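Local coordinates for viral structural protein 4 (PDB 6TZ0) that binds GTP and probably acts as an NTPase cofactor of the viral RNA-dependent RNA polymerase during transcription of the double-stranded RNA genome, at residues B[444-447]-B[448-452]; B[512-515]-B[516-520]. One frame throughout, in Å; residues are numbered along the deposited sequence.

How the interactions relate
Both interactions are local contacts three to four residues apart, one within a helix and one running through a short helix to its end, and both helices pack on helix 524-537. Their centres are 20 Å apart, the nearest atoms about 8 Å, and they do not touch. Interaction 1 is a mid-helix turn, with M448, M449 and M452 on its buried side; within it side chains meet mainly by van der Waals contact, while the polar ends of D450 and K445 pair outside. Interaction 2, more buried overall, has an arginine, a glutamine and an aspartate bonded in series. It lies beside the GTP site and contributes R520 to it; interaction 1 stands further off.

Interaction 1 of 2, residues B[444-447]-B[448-452]; sequences KKIK and MMDEM
K445 and I446 meet M449 and D450 through the regular alpha-helical pattern, in which M449 N hydrogen-bonds to K445 O at 2.9 Å and D450 N to I446 O at 3.0 Å. The M448 amide adds a weak bond to the same K445 carbonyl. M449 makes the one close apolar side-chain contact with K445. Its CG is anti to its own carbonyl carbon (chi1 -63°) and the chain runs extended from there, which carries it back along the helix: CG passes 3.3 Å from K445 O, and the terminal CE reaches 3.9 Å from K445 CB. The thioether thus lies over the preceding turn, methyl against the foot of the lysine. M448 repeats the move one residue earlier, its CG 3.4 Å from K444 O, but then bends at the sulfur (chi3 72°), so that its methyl turns off the turn below. I446 and D450 slant across each other, the branch methyl CG2 of I446 lying 4.1 Å from OD2 of D450. That carboxylate finds its main partner elsewhere, in a salt bridge from OD1 to R536. K447 and E451, one turn apart, carry opposite charges, with NZ of K447 and OE2 of E451 5.8 Å apart, too far for contact; any attraction is probably modest. The K445 ammonium belongs to a cation-pi pair with Y437. The turn belongs to helix 442-457 and is held between two others: M448, E451 and M452 pack on helix 417-427, while I446 and M449 lie on helix 524-537, where R536 both touches the two apolar side chains and binds D450.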
loop_
_atom_site.group_PDB
_atom_site.type_symbol
_atom_site.label_atom_id
_atom_site.label_comp_id
_atom_site.label_asym_id
_atom_site.label_seq_id
_atom_site.Cartn_x
_atom_site.Cartn_y
_atom_site.Cartn_z
ATOM N N LYS B 444 6.916 -42.775 -7.027
ATOM C CA LYS B 444 6.192 -43.368 -8.142
ATOM C C LYS B 444 4.766 -42.844 -8.230
ATOM O O LYS B 444 4.229 -42.689 -9.331
ATOM C CB LYS B 444 6.197 -44.887 -7.990
ATOM C CG LYS B 444 5.679 -45.648 -9.183
ATOM C CD LYS B 444 6.604 -45.473 -10.365
ATOM C CE LYS B 444 7.962 -46.087 -10.070
ATOM N NZ LYS B 444 7.878 -47.566 -9.923
ATOM N N LYS B 445 4.145 -42.548 -7.087
ATOM C CA LYS B 445 2.796 -41.993 -7.092
ATOM C C LYS B 445 2.802 -40.529 -7.504
ATOM O O LYS B 445 1.940 -40.095 -8.276
ATOM C CB LYS B 445 2.166 -42.153 -5.714
ATOM C CG LYS B 445 1.891 -43.583 -5.318
ATOM C CD LYS B 445 1.255 -43.643 -3.949
ATOM C CE LYS B 445 0.943 -45.061 -3.563
ATOM N NZ LYS B 445 0.300 -45.133 -2.235
ATOM N N ILE B 446 3.760 -39.755 -6.987
ATOM C CA ILE B 446 3.861 -38.331 -7.299
ATOM C C ILE B 446 4.194 -38.106 -8.773
ATOM O O ILE B 446 3.718 -37.135 -9.384
ATOM C CB ILE B 446 4.888 -37.692 -6.341
ATOM C CG1 ILE B 446 4.323 -37.654 -4.924
ATOM C CG2 ILE B 446 5.320 -36.303 -6.764
ATOM C CD1 ILE B 446 5.331 -37.235 -3.893
ATOM N N LYS B 447 4.941 -39.029 -9.387
ATOM C CA LYS B 447 5.234 -38.935 -10.815
ATOM C C LYS B 447 3.972 -39.071 -11.667
ATOM O O LYS B 447 3.888 -38.479 -12.748
ATOM C CB LYS B 447 6.265 -40.002 -11.186
ATOM C CG LYS B 447 6.789 -39.952 -12.609
ATOM C CD LYS B 447 7.887 -40.983 -12.821
ATOM C CE LYS B 447 8.305 -41.062 -14.283
ATOM N NZ LYS B 447 8.950 -39.801 -14.739
ATOM N N MET B 448 2.970 -39.800 -11.182
ATOM C CA MET B 448 1.690 -39.921 -11.865
ATOM C C MET B 448 0.737 -38.784 -11.524
ATOM O O MET B 448 -0.055 -38.354 -12.376
ATOM C CB MET B 448 1.043 -41.253 -11.495
ATOM C CG MET B 448 1.903 -42.445 -11.818
ATOM S SD MET B 448 1.169 -43.960 -11.201
ATOM C CE MET B 448 -0.176 -44.124 -12.354
ATOM N N MET B 449 0.805 -38.280 -10.292
ATOM C CA MET B 449 -0.016 -37.140 -9.915
ATOM C C MET B 449 0.415 -35.863 -10.619
ATOM O O MET B 449 -0.407 -34.963 -10.787
ATOM C CB MET B 449 0.027 -36.925 -8.409
ATOM C CG MET B 449 -0.532 -38.075 -7.629
ATOM S SD MET B 449 -0.382 -37.838 -5.863
ATOM C CE MET B 449 -0.715 -39.499 -5.323
ATOM N N ASP B 450 1.678 -35.766 -11.037
ATOM C CA ASP B 450 2.087 -34.628 -11.856
ATOM C C ASP B 450 1.428 -34.667 -13.231
ATOM O O ASP B 450 1.029 -33.626 -13.766
ATOM C CB ASP B 450 3.605 -34.590 -11.985
ATOM C CG ASP B 450 4.284 -34.228 -10.687
ATOM O OD1 ASP B 450 3.642 -33.557 -9.855
ATOM O OD2 ASP B 450 5.463 -34.592 -10.506
ATOM N N GLU B 451 1.273 -35.861 -13.801
ATOM C CA GLU B 451 0.551 -36.002 -15.060
ATOM C C GLU B 451 -0.936 -35.712 -14.886
ATOM O O GLU B 451 -1.573 -35.119 -15.771
ATOM C CB GLU B 451 0.780 -37.406 -15.607
ATOM C CG GLU B 451 2.214 -37.639 -16.045
ATOM C CD GLU B 451 2.503 -39.085 -16.382
ATOM O OE1 GLU B 451 1.660 -39.949 -16.077
ATOM O OE2 GLU B 451 3.576 -39.361 -16.958
ATOM N N MET B 452 -1.494 -36.092 -13.737
ATOM C CA MET B 452 -2.870 -35.713 -13.435
ATOM C C MET B 452 -3.017 -34.203 -13.249
ATOM O O MET B 452 -4.040 -33.632 -13.633
ATOM C CB MET B 452 -3.354 -36.458 -12.197
ATOM C CG MET B 452 -4.837 -36.337 -11.961
ATOM S SD MET B 452 -5.785 -37.156 -13.251
ATOM C CE MET B 452 -7.324 -36.252 -13.173
#

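Interaction 2 of 2, residues B[512-515]-B[516-520]; sequences DTTQ and AMRDR
Q515 stands between R518 and D519 and bonds to both through the two ends of its amide. Its OE1 takes a 2.6 Å hydrogen bond from NH1 of R518; the oxygen lies close to the guanidinium plane, yet the donor sits well above the amide's carbonyl plane. Its NE2 gives to OD2 of D519 at 3.1 Å, meeting the carboxylate on its syn side but tilted from its plane. The two bonds are consistent with the modelled flip of the amide and would hinder its rotation. The amide is turned 51° against the guanidinium and 58° against the carboxylate. CG of Q515 lies opposite the backbone N, and a bend at chi2 then swings the amide towards the next turn. R518 starts differently, with CG between its backbone N and carbonyl carbon (chi1 65°), and a bend at chi3 brings its guanidinium over the preceding turn: T514 O lies 3.3 Å above the plane, over its centre, a contact with one face and no hydrogen bond. The T514 side chain runs alongside, its OG1 3.6 Å from NH2 of R518. Behind these groups the backbone sets the spacing. D512, at the N-cap, offers one carbonyl to two amides, Q515 N and A516 N, the latter at 2.8 Å from D512 O; M517 N bonds to T513 O. Further out, T513 OG1 bonds to R531 and E354, and M517 packs on K355 of the GTP site and on helix 524-537. R518 and D519 have long, weak ion pairs with E438 and R310. Linking a cation to an anion through a neutral amide, the contact probably lets the two charges polarise Q515 in the same sense, and probably steadies the helix end just before R520, which binds GTP in another structure of this protein.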
loop_
_atom_site.group_PDB
_atom_site.type_symbol
_atom_site.label_atom_id
_atom_site.label_comp_id
_atom_site.label_asym_id
_atom_site.label_seq_id
_atom_site.Cartn_x
_atom_site.Cartn_y
_atom_site.Cartn_z
ATOM N N ASP B 512 -12.655 -41.638 7.419
ATOM C CA ASP B 512 -11.326 -41.915 6.911
ATOM C C ASP B 512 -11.502 -42.027 5.405
ATOM O O ASP B 512 -12.020 -43.026 4.905
ATOM C CB ASP B 512 -10.767 -43.181 7.543
ATOM C CG ASP B 512 -9.268 -43.259 7.450
ATOM O OD1 ASP B 512 -8.610 -42.459 8.136
ATOM O OD2 ASP B 512 -8.738 -44.117 6.728
ATOM N N THR B 513 -11.114 -40.966 4.690
ATOM C CA THR B 513 -11.424 -40.841 3.270
ATOM C C THR B 513 -10.700 -41.891 2.442
ATOM O O THR B 513 -11.266 -42.443 1.492
ATOM C CB THR B 513 -11.061 -39.441 2.788
ATOM O OG1 THR B 513 -9.679 -39.188 3.058
ATOM C CG2 THR B 513 -11.907 -38.403 3.489
ATOM N N THR B 514 -9.468 -42.215 2.822
ATOM C CA THR B 514 -8.726 -43.269 2.150
ATOM C C THR B 514 -9.236 -44.661 2.492
ATOM O O THR B 514 -8.874 -45.616 1.802
ATOM C CB THR B 514 -7.240 -43.151 2.489
ATOM O OG1 THR B 514 -6.502 -44.133 1.756
ATOM C CG2 THR B 514 -7.014 -43.353 3.960
ATOM N N GLN B 515 -10.061 -44.802 3.527
ATOM C CA GLN B 515 -10.691 -46.073 3.858
ATOM C C GLN B 515 -12.077 -46.184 3.251
ATOM O O GLN B 515 -12.510 -47.280 2.893
ATOM C CB GLN B 515 -10.776 -46.236 5.376
ATOM C CG GLN B 515 -11.182 -47.601 5.868
ATOM C CD GLN B 515 -10.133 -48.647 5.580
ATOM O OE1 GLN B 515 -8.938 -48.378 5.674
ATOM N NE2 GLN B 515 -10.570 -49.852 5.241
ATOM N N ALA B 516 -12.770 -45.054 3.128
ATOM C CA ALA B 516 -14.016 -45.020 2.379
ATOM C C ALA B 516 -13.781 -45.264 0.899
ATOM O O ALA B 516 -14.628 -45.863 0.230
ATOM C CB ALA B 516 -14.713 -43.677 2.582
ATOM N N MET B 517 -12.640 -44.820 0.367
ATOM C CA MET B 517 -12.382 -45.046 -1.049
ATOM C C MET B 517 -11.953 -46.472 -1.356
ATOM O O MET B 517 -12.258 -46.978 -2.440
ATOM C CB MET B 517 -11.341 -44.062 -1.573
ATOM C CG MET B 517 -11.903 -42.669 -1.732
ATOM S SD MET B 517 -13.360 -42.818 -2.769
ATOM C CE MET B 517 -13.980 -41.162 -2.783
ATOM N N ARG B 518 -11.257 -47.144 -0.444
ATOM C CA ARG B 518 -10.875 -48.521 -0.721
ATOM C C ARG B 518 -11.977 -49.519 -0.407
ATOM O O ARG B 518 -11.834 -50.699 -0.739
ATOM C CB ARG B 518 -9.610 -48.916 0.046
ATOM C CG ARG B 518 -9.743 -48.944 1.546
ATOM C CD ARG B 518 -8.549 -49.659 2.147
ATOM N NE ARG B 518 -7.281 -49.001 1.851
ATOM C CZ ARG B 518 -6.686 -48.122 2.651
ATOM N NH1 ARG B 518 -7.234 -47.802 3.814
ATOM N NH2 ARG B 518 -5.533 -47.577 2.295
ATOM N N ASP B 519 -13.068 -49.083 0.215
ATOM C CA ASP B 519 -14.179 -49.966 0.560
ATOM C C ASP B 519 -15.391 -49.722 -0.321
ATOM O O ASP B 519 -16.530 -49.783 0.149
ATOM C CB ASP B 519 -14.554 -49.800 2.028
ATOM C CG ASP B 519 -13.473 -50.285 2.960
ATOM O OD1 ASP B 519 -12.691 -51.164 2.546
ATOM O OD2 ASP B 519 -13.411 -49.799 4.107
ATOM N N ARG B 520 -15.182 -49.434 -1.603
ATOM C CA ARG B 520 -16.285 -49.189 -2.516
ATOM C C ARG B 520 -15.917 -49.719 -3.895
ATOM O O ARG B 520 -14.789 -50.155 -4.140
ATOM C CB ARG B 520 -16.665 -47.701 -2.526
ATOM C CG ARG B 520 -15.540 -46.726 -2.859
ATOM C CD ARG B 520 -15.494 -46.323 -4.324
ATOM N NE ARG B 520 -16.771 -45.794 -4.790
ATOM C CZ ARG B 520 -17.203 -44.553 -4.582
ATOM N NH1 ARG B 520 -18.383 -44.180 -5.057
ATOM N NH2 ARG B 520 -16.464 -43.683 -3.909
#